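Local coordinates for cell wall surface anchor family protein (Streptococcus agalactiae serogroup V, PDB 3TW0) that probably serves as the adhesive tip subunit of a pilus, using a von Willebrand factor A domain with a magnesium site to engage host ligands, at residues Y61-F66 and F140-T145; L17-S22 and R123-A128; T69-S74 and A100-Y105. The protein carries 2 engineered substitutions. All blocks are in the same frame, centred on the assembly; numbering follows the deposited sequence.

Contact 1. Residues Y61-F66 and F140-T145. With MG (magnesium ion), chain E; ACT (acetate ion), chain F.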
ATOM      1  N   TYR A  61      -1.414   0.481  -9.150  1.00 15.36           N
ATOM      2  CA  TYR A  61      -0.567   0.904  -8.047  1.00 15.69           C
ATOM      3  C   TYR A  61       0.224  -0.211  -7.464  1.00 15.02           C
ATOM      4  O   TYR A  61      -0.124  -1.388  -7.585  1.00 14.96           O
ATOM      5  CB  TYR A  61      -1.389   1.527  -6.911  1.00 15.32           C
ATOM      6  CG  TYR A  61      -2.193   0.543  -6.066  1.00 17.42           C
ATOM      7  CD1 TYR A  61      -1.662   0.031  -4.879  1.00 14.85           C
ATOM      8  CD2 TYR A  61      -3.522   0.186  -6.409  1.00 16.87           C
ATOM      9  CE1 TYR A  61      -2.394  -0.857  -4.090  1.00 16.06           C
ATOM     10  CE2 TYR A  61      -4.276  -0.681  -5.592  1.00 16.76           C
ATOM     11  CZ  TYR A  61      -3.692  -1.210  -4.440  1.00 17.14           C
ATOM     12  OH  TYR A  61      -4.384  -2.086  -3.589  1.00 16.66           O
ATOM     13  N   ALA A  62       1.285   0.192  -6.794  1.00 14.66           N
ATOM     14  CA  ALA A  62       2.014  -0.693  -5.929  1.00 14.74           C
ATOM     15  C   ALA A  62       2.596   0.193  -4.831  1.00 14.35           C
ATOM     16  O   ALA A  62       1.811   0.739  -4.053  1.00 14.77           O
ATOM     17  CB  ALA A  62       3.050  -1.486  -6.706  1.00 13.12           C
ATOM     18  N   SER A  63       3.922   0.369  -4.742  1.00 13.88           N
ATOM     19  CA  SER A  63       4.492   1.330  -3.776  1.00 13.70           C
ATOM     20  C   SER A  63       4.029   2.748  -4.064  1.00 13.80           C
ATOM     21  O   SER A  63       4.097   3.643  -3.200  1.00 13.85           O
ATOM     22  CB  SER A  63       6.028   1.303  -3.811  1.00 14.52           C
ATOM     23  OG  SER A  63       6.494   0.044  -3.363  1.00 15.24           O
ATOM     24  N   THR A  64       3.639   2.968  -5.316  1.00 13.46           N
ATOM     25  CA  THR A  64       3.144   4.250  -5.745  1.00 13.60           C
ATOM     26  C   THR A  64       2.211   4.049  -6.912  1.00 14.92           C
ATOM     27  O   THR A  64       1.951   2.907  -7.310  1.00 14.41           O
ATOM     28  CB  THR A  64       4.294   5.224  -6.089  1.00 13.65           C
ATOM     29  OG1 THR A  64       3.739   6.515  -6.356  1.00 13.98           O
ATOM     30  CG2 THR A  64       5.089   4.741  -7.320  1.00 14.01           C
ATOM     31  N   ILE A  65       1.686   5.152  -7.447  1.00 15.28           N
ATOM     32  CA  ILE A  65       0.839   5.093  -8.613  1.00 15.58           C
ATOM     33  C   ILE A  65       1.667   4.859  -9.884  1.00 16.28           C
ATOM     34  O   ILE A  65       2.507   5.692 -10.222  1.00 15.71           O
ATOM     35  CB  ILE A  65       0.005   6.397  -8.813  1.00 15.49           C
ATOM     36  CG1 ILE A  65      -0.831   6.725  -7.568  1.00 16.70           C
ATOM     37  CG2 ILE A  65      -0.900   6.243 -10.024  1.00 16.74           C
ATOM     38  CD1 ILE A  65      -1.504   5.486  -6.953  1.00 11.82           C
ATOM     39  N   PHE A  66       1.365   3.781 -10.613  1.00 15.94           N
ATOM     40  CA  PHE A  66       2.120   3.461 -11.817  1.00 17.88           C
ATOM     41  C   PHE A  66       1.574   4.243 -13.010  1.00 18.09           C
ATOM     42  O   PHE A  66       0.776   3.750 -13.800  1.00 18.79           O
ATOM     43  CB  PHE A  66       2.186   1.947 -12.102  1.00 16.33           C
ATOM     44  CG  PHE A  66       3.013   1.158 -11.113  1.00 15.72           C
ATOM     45  CD1 PHE A  66       3.800   1.785 -10.165  1.00 16.54           C
ATOM     46  CD2 PHE A  66       3.011  -0.226 -11.153  1.00 14.64           C
ATOM     47  CE1 PHE A  66       4.548   1.053  -9.258  1.00 16.54           C
ATOM     48  CE2 PHE A  66       3.794  -0.977 -10.275  1.00 15.52           C
ATOM     49  CZ  PHE A  66       4.557  -0.341  -9.333  1.00 18.25           C
ATOM     50  N   PHE A 140       9.792  -1.114  -6.093  1.00 17.57           N
ATOM     51  CA  PHE A 140       8.580  -0.284  -6.089  1.00 17.79           C
ATOM     52  C   PHE A 140       7.305  -1.134  -6.002  1.00 17.79           C
ATOM     53  O   PHE A 140       6.181  -0.653  -6.283  1.00 17.80           O
ATOM     54  CB  PHE A 140       8.569   0.626  -7.335  1.00 18.50           C
ATOM     55  CG  PHE A 140       9.684   1.616  -7.335  1.00 17.54           C
ATOM     56  CD1 PHE A 140       9.472   2.924  -6.906  1.00 20.60           C
ATOM     57  CD2 PHE A 140      10.971   1.231  -7.706  1.00 19.06           C
ATOM     58  CE1 PHE A 140      10.523   3.849  -6.870  1.00 19.91           C
ATOM     59  CE2 PHE A 140      12.043   2.151  -7.668  1.00 18.31           C
ATOM     60  CZ  PHE A 140      11.821   3.446  -7.261  1.00 20.01           C
ATOM     61  N   GLY A 141       7.480  -2.373  -5.532  1.00 17.67           N
ATOM     62  CA  GLY A 141       6.420  -3.394  -5.554  1.00 17.61           C
ATOM     63  C   GLY A 141       5.692  -3.627  -4.236  1.00 17.48           C
ATOM     64  O   GLY A 141       5.056  -4.644  -4.071  1.00 18.33           O
ATOM     65  N   ALA A 142       5.754  -2.677  -3.315  1.00 16.63           N
ATOM     66  CA  ALA A 142       4.913  -2.736  -2.079  1.00 15.60           C
ATOM     67  C   ALA A 142       3.406  -2.542  -2.376  1.00 15.37           C
ATOM     68  O   ALA A 142       3.017  -2.250  -3.485  1.00 14.75           O
ATOM     69  CB  ALA A 142       5.414  -1.705  -1.056  1.00 14.86           C
ATOM     70  N   THR A 143       2.544  -2.713  -1.372  1.00 16.00           N
ATOM     71  CA  THR A 143       1.091  -2.570  -1.588  1.00 14.54           C
ATOM     72  C   THR A 143       0.601  -1.314  -0.846  1.00 13.76           C
ATOM     73  O   THR A 143       0.149  -1.391   0.290  1.00 14.52           O
ATOM     74  CB  THR A 143       0.356  -3.847  -1.168  1.00 14.68           C
ATOM     75  OG1 THR A 143       1.059  -4.986  -1.690  1.00 15.25           O
ATOM     76  CG2 THR A 143      -1.102  -3.880  -1.694  1.00 14.88           C
ATOM     77  N   PHE A 144       0.763  -0.149  -1.461  1.00 13.50           N
ATOM     78  CA  PHE A 144       0.419   1.104  -0.807  1.00 13.65           C
ATOM     79  C   PHE A 144      -1.036   1.421  -1.192  1.00 13.45           C
ATOM     80  O   PHE A 144      -1.313   2.370  -1.914  1.00 14.16           O
ATOM     81  CB  PHE A 144       1.359   2.238  -1.261  1.00 13.71           C
ATOM     82  CG  PHE A 144       1.376   3.428  -0.337  1.00 13.53           C
ATOM     83  CD1 PHE A 144       0.466   3.536   0.714  1.00 10.92           C
ATOM     84  CD2 PHE A 144       2.273   4.462  -0.552  1.00 11.88           C
ATOM     85  CE1 PHE A 144       0.507   4.648   1.570  1.00 11.85           C
ATOM     86  CE2 PHE A 144       2.320   5.580   0.303  1.00 12.91           C
ATOM     87  CZ  PHE A 144       1.450   5.665   1.370  1.00 13.54           C
ATOM     88  N   THR A 145      -1.940   0.562  -0.767  1.00 13.20           N
ATOM     89  CA  THR A 145      -3.371   0.759  -0.965  1.00 13.49           C
ATOM     90  C   THR A 145      -3.896   2.147  -0.596  1.00 13.21           C
ATOM     91  O   THR A 145      -4.687   2.715  -1.345  1.00 15.18           O
ATOM     92  CB  THR A 145      -4.151  -0.370  -0.235  1.00 12.30           C
ATOM     93  OG1 THR A 145      -3.753  -1.637  -0.800  1.00 12.20           O
ATOM     94  CG2 THR A 145      -5.666  -0.232  -0.427  1.00 10.82           C
TER
HETATM   95 MG    MG E 701       0.946  -6.884  -2.597  1.00 20.16          MG
HETATM   96  C   ACT F 702       3.905  -6.525  -1.714  1.00 17.37           C
HETATM   97  O   ACT F 702       3.036  -7.015  -2.455  1.00 16.64           O
HETATM   98  OXT ACT F 702       3.470  -5.686  -0.895  1.00 15.99           O
HETATM   99  CH3 ACT F 702       5.378  -6.899  -1.802  1.00 17.40           C
HETATM  100  O   HOH W   1       0.367   3.085  -4.252  1.00 24.98           O
HETATM  101  O   HOH W   2      -0.972  -6.974  -2.743  1.00 18.47           O
HETATM  102  O   HOH W   3       0.778  -7.683  -0.541  1.00 16.47           O
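Where the loop after strand 55-61 meets the threonine loop of a metal ion-dependent adhesion site, Ala62 and Ser63 hold the main chain of residues 140-144 in place. Ser63 N donates to Phe140 O (2.9 Å), coming from above the carbonyl plane, and in return Ser63 OG accepts Ala142 N at 2.8 Å. The serine hydroxyl sits beside its own backbone N (chi1 -65°), which places it next to Ala142 N. Further along, Ala62 O takes Phe144 N (2.9 Å), and water 1 donates both to this carbonyl and to Phe144 O, closing a small bridge at the inverse gamma turn centred on Phe144, the N-cap of helix 145-159. The Phe144 ring presents its edge to Ser63 O, with CD2 3.3 Å from that oxygen. At the other end Tyr61 OH and Thr145 OG1 share a hydrogen bond of 2.9 Å, and the phenol also bonds to His170. Between these grips Thr143 directs its CB away from residues 61-66, though CG2 still brushes the Tyr61 ring. Its OG1 binds magnesium at 2.1 Å and donates to OXT of an acetate whose other oxygen is also a metal ligand. Direct threonine coordination, with an acetate, probably from the crystallisation liquor, standing where a ligand carboxylate might bind, resembles the open, ligand-bound adhesion site of integrin inserted domains.

Contact 2. Residues L17-S22 and R123-A128. With MG (magnesium ion), chain E; ACT (acetate ion), chain F.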
ATOM      1  N   LEU A  17      -6.263  -0.997  -9.498  1.00 14.53           N
ATOM      2  CA  LEU A  17      -5.585  -2.270  -9.773  1.00 14.34           C
ATOM      3  C   LEU A  17      -4.275  -2.397  -9.001  1.00 14.29           C
ATOM      4  O   LEU A  17      -3.357  -1.630  -9.223  1.00 15.10           O
ATOM      5  CB  LEU A  17      -5.353  -2.457 -11.298  1.00 13.78           C
ATOM      6  CG  LEU A  17      -4.591  -3.689 -11.801  1.00 14.78           C
ATOM      7  CD1 LEU A  17      -5.246  -4.983 -11.352  1.00 17.14           C
ATOM      8  CD2 LEU A  17      -4.374  -3.658 -13.330  1.00 14.21           C
ATOM      9  N   ASP A  18      -4.221  -3.380  -8.105  1.00 14.52           N
ATOM     10  CA  ASP A  18      -3.055  -3.752  -7.302  1.00 14.46           C
ATOM     11  C   ASP A  18      -2.041  -4.458  -8.239  1.00 15.05           C
ATOM     12  O   ASP A  18      -2.352  -5.476  -8.860  1.00 14.25           O
ATOM     13  CB  ASP A  18      -3.572  -4.679  -6.177  1.00 13.63           C
ATOM     14  CG  ASP A  18      -2.481  -5.172  -5.212  1.00 16.50           C
ATOM     15  OD1 ASP A  18      -1.266  -5.077  -5.516  1.00 13.70           O
ATOM     16  OD2 ASP A  18      -2.852  -5.712  -4.140  1.00 18.47           O
ATOM     17  N   ASN A  19      -0.861  -3.869  -8.402  1.00 15.88           N
ATOM     18  CA  ASN A  19       0.191  -4.480  -9.216  1.00 15.86           C
ATOM     19  C   ASN A  19       1.414  -4.705  -8.343  1.00 16.53           C
ATOM     20  O   ASN A  19       2.559  -4.649  -8.818  1.00 17.12           O
ATOM     21  CB  ASN A  19       0.518  -3.586 -10.428  1.00 15.39           C
ATOM     22  CG  ASN A  19       1.364  -4.293 -11.524  1.00 16.44           C
ATOM     23  OD1 ASN A  19       1.061  -5.414 -11.982  1.00 18.74           O
ATOM     24  ND2 ASN A  19       2.368  -3.599 -11.987  1.00 13.20           N
ATOM     25  N   SER A  20       1.189  -4.944  -7.054  1.00 16.31           N
ATOM     26  CA  SER A  20       2.315  -5.197  -6.173  1.00 16.64           C
ATOM     27  C   SER A  20       3.034  -6.547  -6.482  1.00 16.69           C
ATOM     28  O   SER A  20       2.512  -7.395  -7.221  1.00 17.38           O
ATOM     29  CB  SER A  20       1.898  -5.085  -4.715  1.00 15.62           C
ATOM     30  OG  SER A  20       0.893  -6.026  -4.388  1.00 16.31           O
ATOM     31  N   ASN A  21       4.230  -6.723  -5.935  1.00 17.29           N
ATOM     32  CA  ASN A  21       5.004  -7.965  -6.132  1.00 18.66           C
ATOM     33  C   ASN A  21       4.263  -9.223  -5.710  1.00 19.18           C
ATOM     34  O   ASN A  21       4.407 -10.280  -6.352  1.00 18.65           O
ATOM     35  CB  ASN A  21       6.337  -7.892  -5.401  1.00 18.39           C
ATOM     36  CG  ASN A  21       7.220  -6.801  -5.935  1.00 18.89           C
ATOM     37  OD1 ASN A  21       7.059  -6.354  -7.082  1.00 20.65           O
ATOM     38  ND2 ASN A  21       8.146  -6.330  -5.101  1.00 17.25           N
ATOM     39  N   SER A  22       3.448  -9.108  -4.648  1.00 19.51           N
ATOM     40  CA  SER A  22       2.637 -10.257  -4.205  1.00 19.89           C
ATOM     41  C   SER A  22       1.677 -10.713  -5.314  1.00 19.94           C
ATOM     42  O   SER A  22       1.158 -11.846  -5.277  1.00 19.97           O
ATOM     43  CB  SER A  22       1.871  -9.936  -2.910  1.00 20.71           C
ATOM     44  OG  SER A  22       0.840  -8.967  -3.133  1.00 20.07           O
ATOM     45  N   ARG A 123      -3.069  -0.386 -21.405  1.00 20.65           N
ATOM     46  CA  ARG A 123      -2.193  -0.153 -20.266  1.00 20.27           C
ATOM     47  C   ARG A 123      -2.414  -1.114 -19.072  1.00 20.03           C
ATOM     48  O   ARG A 123      -1.695  -1.032 -18.062  1.00 19.81           O
ATOM     49  CB  ARG A 123      -2.341   1.282 -19.823  1.00 20.28           C
ATOM     50  CG  ARG A 123      -1.697   2.252 -20.790  1.00 21.12           C
ATOM     51  CD  ARG A 123      -1.717   3.623 -20.208  1.00 22.19           C
ATOM     52  NE  ARG A 123      -1.349   4.610 -21.207  1.00 21.92           N
ATOM     53  CZ  ARG A 123      -1.566   5.913 -21.086  1.00 22.65           C
ATOM     54  NH1 ARG A 123      -2.165   6.403 -20.021  1.00 25.31           N
ATOM     55  NH2 ARG A 123      -1.173   6.733 -22.040  1.00 22.51           N
ATOM     56  N   ILE A 124      -3.371  -2.032 -19.207  1.00 18.96           N
ATOM     57  CA  ILE A 124      -3.656  -3.010 -18.165  1.00 18.50           C
ATOM     58  C   ILE A 124      -2.527  -4.064 -18.130  1.00 19.09           C
ATOM     59  O   ILE A 124      -2.412  -4.866 -19.040  1.00 19.20           O
ATOM     60  CB  ILE A 124      -5.031  -3.702 -18.418  1.00 18.66           C
ATOM     61  CG1 ILE A 124      -6.204  -2.733 -18.238  1.00 17.36           C
ATOM     62  CG2 ILE A 124      -5.242  -4.907 -17.507  1.00 16.99           C
ATOM     63  CD1 ILE A 124      -7.501  -3.293 -18.806  1.00 15.21           C
ATOM     64  N   PRO A 125      -1.694  -4.072 -17.075  1.00 19.88           N
ATOM     65  CA  PRO A 125      -0.705  -5.154 -16.980  1.00 19.89           C
ATOM     66  C   PRO A 125      -1.351  -6.523 -16.661  1.00 21.12           C
ATOM     67  O   PRO A 125      -2.439  -6.591 -16.050  1.00 21.21           O
ATOM     68  CB  PRO A 125       0.157  -4.713 -15.806  1.00 19.96           C
ATOM     69  CG  PRO A 125      -0.822  -3.995 -14.895  1.00 19.92           C
ATOM     70  CD  PRO A 125      -1.669  -3.196 -15.879  1.00 19.27           C
ATOM     71  N   LYS A 126      -0.658  -7.598 -17.054  1.00 21.25           N
ATOM     72  CA  LYS A 126      -1.096  -8.971 -16.835  1.00 21.83           C
ATOM     73  C   LYS A 126      -0.032  -9.688 -16.015  1.00 21.70           C
ATOM     74  O   LYS A 126      -0.100 -10.896 -15.791  1.00 21.27           O
ATOM     75  CB  LYS A 126      -1.300  -9.682 -18.189  1.00 22.04           C
ATOM     76  CG  LYS A 126      -2.364  -9.027 -19.109  1.00 23.82           C
ATOM     77  CD  LYS A 126      -3.776  -9.328 -18.623  1.00 28.03           C
ATOM     78  CE  LYS A 126      -4.853  -8.749 -19.545  1.00 31.25           C
ATOM     79  NZ  LYS A 126      -5.013  -9.553 -20.788  1.00 33.55           N
ATOM     80  N   GLU A 127       0.970  -8.937 -15.573  1.00 22.28           N
ATOM     81  CA  GLU A 127       2.042  -9.510 -14.768  1.00 22.27           C
ATOM     82  C   GLU A 127       2.549  -8.428 -13.834  1.00 22.42           C
ATOM     83  O   GLU A 127       2.379  -7.244 -14.128  1.00 21.41           O
ATOM     84  CB  GLU A 127       3.172 -10.072 -15.689  1.00 22.89           C
ATOM     85  CG  GLU A 127       4.320 -10.821 -14.967  1.00 22.84           C
ATOM     86  CD  GLU A 127       3.840 -12.020 -14.151  1.00 24.59           C
ATOM     87  OE1 GLU A 127       3.743 -13.143 -14.706  1.00 25.38           O
ATOM     88  OE2 GLU A 127       3.541 -11.847 -12.950  1.00 22.38           O
ATOM     89  N   ALA A 128       3.147  -8.850 -12.710  1.00 23.10           N
ATOM     90  CA  ALA A 128       3.829  -7.974 -11.738  1.00 23.57           C
ATOM     91  C   ALA A 128       5.353  -8.289 -11.682  1.00 24.54           C
ATOM     92  O   ALA A 128       5.793  -9.293 -12.256  1.00 24.99           O
ATOM     93  CB  ALA A 128       3.182  -8.132 -10.367  1.00 23.21           C
TER
HETATM   94 MG    MG E 701       0.946  -6.884  -2.597  1.00 20.16          MG
HETATM   95  C   ACT F 702       3.905  -6.525  -1.714  1.00 17.37           C
HETATM   96  O   ACT F 702       3.036  -7.015  -2.455  1.00 16.64           O
HETATM   97  OXT ACT F 702       3.470  -5.686  -0.895  1.00 15.99           O
HETATM   98  CH3 ACT F 702       5.378  -6.899  -1.802  1.00 17.40           C
HETATM   99  O   HOH W   2      -0.972  -6.974  -2.743  1.00 18.47           O
HETATM  100  O   HOH W   3       0.778  -7.683  -0.541  1.00 16.47           O
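Asp18 OD1 is gripped twice by Ser20, the residue whose carbonyl rests against Ala128 across the contact. Ser20 N reaches this oxygen at 2.9 Å, nearly along its C-O axis, making an Asx turn; Ser20 OG donates to it at 2.6 Å on the syn side. These two bonds fix the serine hydroxyl where it binds magnesium, so that Asp18 acts from the second shell: its OD1 stays off the metal, while OD2 accepts from water 2, itself a metal ligand. Ser22 OG adds a further ligand, and Ser22 N donates to the acetate oxygen on the metal. Asp18, Ser20 and Ser22 thus form the Asp-x-Ser-x-Ser signature of a metal ion-dependent adhesion site.

Residues 123-128 pack on this loop away from the metal, without a clear hydrogen bond across. Ala128 points its methyl at the loop, CB lying 3.3 Å from Ser20 O. Leu17 and Pro125 meet tip to tip, CD2 against CD at 3.7 Å; with CG opposite the backbone N (chi1 177°), the leucine extends straight toward the proline ring, and the same methyl approaches Ile124 CG2 at 4.4 Å. The Asn19 side chain runs obliquely across Pro125, its CG 4.0 Å from the proline CG. Glu127 points away from residues 17-22, and its OE2 takes both the following Ala128 N (3.0 Å) and Asn25 N, tying residues 123-128 to the chain just beyond the metal loop.

Leu17, at the end of strand 11-18, and Ile124 both also touch Val41 of helix 33-48, while Ile124 reaches Leu58 of the adjacent strand 55-61.

Contact 3. Residues T69-S74 and A100-Y105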
ATOM      1  N   THR A  69       5.566   8.254 -14.131  1.00 19.78           N
ATOM      2  CA  THR A  69       6.460   9.257 -13.521  1.00 19.97           C
ATOM      3  C   THR A  69       7.569   8.590 -12.721  1.00 20.18           C
ATOM      4  O   THR A  69       7.513   7.391 -12.432  1.00 18.96           O
ATOM      5  CB  THR A  69       5.746  10.296 -12.627  1.00 20.26           C
ATOM      6  OG1 THR A  69       4.917   9.611 -11.666  1.00 19.25           O
ATOM      7  CG2 THR A  69       4.896  11.260 -13.492  1.00 21.54           C
ATOM      8  N   GLU A  70       8.585   9.388 -12.412  1.00 20.10           N
ATOM      9  CA  GLU A  70       9.654   9.000 -11.554  1.00 21.13           C
ATOM     10  C   GLU A  70       9.170   8.934 -10.090  1.00 20.52           C
ATOM     11  O   GLU A  70       8.471   9.811  -9.620  1.00 20.26           O
ATOM     12  CB  GLU A  70      10.754  10.046 -11.653  1.00 21.67           C
ATOM     13  CG  GLU A  70      12.040   9.651 -10.942  1.00 26.38           C
ATOM     14  CD  GLU A  70      13.163  10.668 -11.156  1.00 28.92           C
ATOM     15  OE1 GLU A  70      14.094  10.383 -11.942  1.00 29.03           O
ATOM     16  OE2 GLU A  70      13.103  11.745 -10.531  1.00 33.29           O
ATOM     17  N   ALA A  71       9.594   7.906  -9.371  1.00 19.71           N
ATOM     18  CA  ALA A  71       9.272   7.777  -7.960  1.00 19.48           C
ATOM     19  C   ALA A  71      10.515   7.328  -7.197  1.00 18.81           C
ATOM     20  O   ALA A  71      11.444   6.739  -7.800  1.00 19.44           O
ATOM     21  CB  ALA A  71       8.125   6.758  -7.778  1.00 19.13           C
ATOM     22  N   THR A  72      10.508   7.567  -5.886  1.00 17.98           N
ATOM     23  CA  THR A  72      11.597   7.170  -4.974  1.00 18.13           C
ATOM     24  C   THR A  72      11.030   6.418  -3.769  1.00 18.39           C
ATOM     25  O   THR A  72       9.959   6.753  -3.272  1.00 16.85           O
ATOM     26  CB  THR A  72      12.396   8.403  -4.502  1.00 17.74           C
ATOM     27  OG1 THR A  72      13.005   9.021  -5.643  1.00 18.27           O
ATOM     28  CG2 THR A  72      13.481   8.013  -3.572  1.00 18.41           C
ATOM     29  N   VAL A  73      11.741   5.381  -3.332  1.00 17.36           N
ATOM     30  CA  VAL A  73      11.334   4.622  -2.179  1.00 17.22           C
ATOM     31  C   VAL A  73      12.571   4.434  -1.324  1.00 17.90           C
ATOM     32  O   VAL A  73      13.694   4.551  -1.839  1.00 17.84           O
ATOM     33  CB  VAL A  73      10.715   3.236  -2.566  1.00 16.85           C
ATOM     34  CG1 VAL A  73       9.396   3.396  -3.359  1.00 14.74           C
ATOM     35  CG2 VAL A  73      11.700   2.383  -3.359  1.00 16.94           C
ATOM     36  N   SER A  74      12.376   4.149  -0.039  1.00 17.97           N
ATOM     37  CA  SER A  74      13.483   3.774   0.832  1.00 18.02           C
ATOM     38  C   SER A  74      13.531   2.278   1.025  1.00 18.19           C
ATOM     39  O   SER A  74      12.478   1.596   1.064  1.00 17.77           O
ATOM     40  CB  SER A  74      13.362   4.429   2.208  1.00 17.87           C
ATOM     41  OG  SER A  74      13.237   5.824   2.096  1.00 17.39           O
ATOM     42  N   ALA A 100      13.328   5.540  -9.759  1.00 21.72           N
ATOM     43  CA  ALA A 100      13.100   4.974 -11.094  1.00 21.15           C
ATOM     44  C   ALA A 100      11.856   5.540 -11.744  1.00 21.68           C
ATOM     45  O   ALA A 100      11.036   6.190 -11.078  1.00 20.29           O
ATOM     46  CB  ALA A 100      12.973   3.459 -11.044  1.00 20.80           C
ATOM     47  N   THR A 101      11.713   5.244 -13.043  1.00 20.91           N
ATOM     48  CA  THR A 101      10.545   5.610 -13.805  1.00 21.20           C
ATOM     49  C   THR A 101       9.588   4.427 -13.807  1.00 21.35           C
ATOM     50  O   THR A 101       9.957   3.310 -14.203  1.00 20.72           O
ATOM     51  CB  THR A 101      10.941   6.002 -15.253  1.00 22.03           C
ATOM     52  OG1 THR A 101      11.793   7.157 -15.200  1.00 23.55           O
ATOM     53  CG2 THR A 101       9.724   6.329 -16.092  1.00 20.83           C
ATOM     54  N   THR A 102       8.359   4.657 -13.343  1.00 20.79           N
ATOM     55  CA  THR A 102       7.363   3.579 -13.230  1.00 20.11           C
ATOM     56  C   THR A 102       6.829   3.272 -14.611  1.00 20.13           C
ATOM     57  O   THR A 102       6.898   4.118 -15.487  1.00 20.78           O
ATOM     58  CB  THR A 102       6.173   3.999 -12.315  1.00 19.56           C
ATOM     59  OG1 THR A 102       5.611   5.229 -12.788  1.00 20.94           O
ATOM     60  CG2 THR A 102       6.638   4.173 -10.837  1.00 18.26           C
ATOM     61  N   HIS A 103       6.319   2.060 -14.805  1.00 20.17           N
ATOM     62  CA  HIS A 103       5.466   1.747 -15.937  1.00 20.46           C
ATOM     63  C   HIS A 103       4.221   2.649 -15.905  1.00 20.18           C
ATOM     64  O   HIS A 103       3.699   2.968 -14.843  1.00 19.51           O
ATOM     65  CB  HIS A 103       4.948   0.310 -15.813  1.00 20.95           C
ATOM     66  CG  HIS A 103       6.009  -0.749 -15.853  1.00 24.33           C
ATOM     67  ND1 HIS A 103       6.860  -0.919 -16.928  1.00 25.60           N
ATOM     68  CD2 HIS A 103       6.316  -1.732 -14.973  1.00 24.25           C
ATOM     69  CE1 HIS A 103       7.650  -1.952 -16.703  1.00 25.83           C
ATOM     70  NE2 HIS A 103       7.347  -2.458 -15.520  1.00 25.59           N
ATOM     71  N   ASN A 104       3.725   3.017 -17.075  1.00 20.22           N
ATOM     72  CA  ASN A 104       2.466   3.758 -17.183  1.00 19.89           C
ATOM     73  C   ASN A 104       1.353   2.754 -17.374  1.00 19.45           C
ATOM     74  O   ASN A 104       0.975   2.406 -18.499  1.00 17.58           O
ATOM     75  CB  ASN A 104       2.481   4.743 -18.343  1.00 20.18           C
ATOM     76  CG  ASN A 104       1.273   5.660 -18.342  1.00 21.42           C
ATOM     77  OD1 ASN A 104       0.395   5.540 -17.488  1.00 22.29           O
ATOM     78  ND2 ASN A 104       1.261   6.632 -19.251  1.00 17.95           N
ATOM     79  N   TYR A 105       0.832   2.279 -16.244  1.00 19.17           N
ATOM     80  CA  TYR A 105      -0.232   1.304 -16.271  1.00 19.11           C
ATOM     81  C   TYR A 105      -1.555   1.982 -15.880  1.00 19.11           C
ATOM     82  O   TYR A 105      -2.534   1.314 -15.516  1.00 18.17           O
ATOM     83  CB  TYR A 105       0.101   0.132 -15.330  1.00 19.08           C
ATOM     84  CG  TYR A 105       1.212  -0.817 -15.798  1.00 19.54           C
ATOM     85  CD1 TYR A 105       1.522  -0.987 -17.155  1.00 20.05           C
ATOM     86  CD2 TYR A 105       1.910  -1.572 -14.872  1.00 20.31           C
ATOM     87  CE1 TYR A 105       2.536  -1.884 -17.554  1.00 21.26           C
ATOM     88  CE2 TYR A 105       2.912  -2.450 -15.241  1.00 20.00           C
ATOM     89  CZ  TYR A 105       3.214  -2.615 -16.576  1.00 22.16           C
ATOM     90  OH  TYR A 105       4.203  -3.508 -16.905  1.00 23.35           O
TER
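Thr69 O takes two bonds from Thr102 at the start of an antiparallel strand pair, 70-78 with 97-101, belonging to a second sheet distinct from the parallel sheet of the von Willebrand factor A domain. Thr102 N donates to this oxygen at 3.0 Å, almost straight (N-H...O 176°), from above the carbonyl plane, while Thr102 OG1 lies in that plane, on a lone pair, at 2.9 Å. One residue therefore supplies both donors, because its hydroxyl stands between its own backbone N and carbonyl carbon (chi1 54°) and so faces the same way as the amide.

Next comes the ladder itself. Ala71 and Ala100 form a hydrogen-bonded pair, Ala71 N to Ala100 O at 2.8 Å and Ala100 N to Ala71 O at 3.0 Å. Glu70 and Thr101 are the neighbouring non-hydrogen-bonded pair, with CA atoms 4.2 Å apart and both side chains on the same face of the sheet. Ala71 CB, on the face it shares with Ala100, comes near Thr102 CG2.

Farther out, the Thr69 hydroxyl bonds to Asp67 and that of Thr72 to Thr99, which continues the cross-strand links. Just past the strand pair, packing within 100-105 sets Tyr105 OH over the centre of the His103 imidazole, whose NE2 bonds to Glu129. Back on the ladder, Ala100 O also receives a C-H...O contact from Glu70 CA at 3.2 Å, and Glu70 CG lies 3.6 Å from that same Ala100 O.

From the N terminus, strand 11-18 runs into the metal loop 17-22, whose partner, residues 123-128, closes contact 2 about 100 residues later. Within that span, residues 61-66 leave the edge strand 55-61 and close contact 1 only at 140-145, beyond the end of contact 2, so these two loops cross. Contact 3, pairing 69-74 with 100-105, is the shortest closure and lies inside both. Contacts 1 and 2 bring threonine and serine ligands to one magnesium ion and are joined by backbone bonds between Tyr61 and both Leu17 and Asn19. Phe66 O to Tyr105 N joins contact 1 to contact 3, while Tyr105 packs on Pro125, tying the antiparallel sheet to the metal-bearing end of the parallel one.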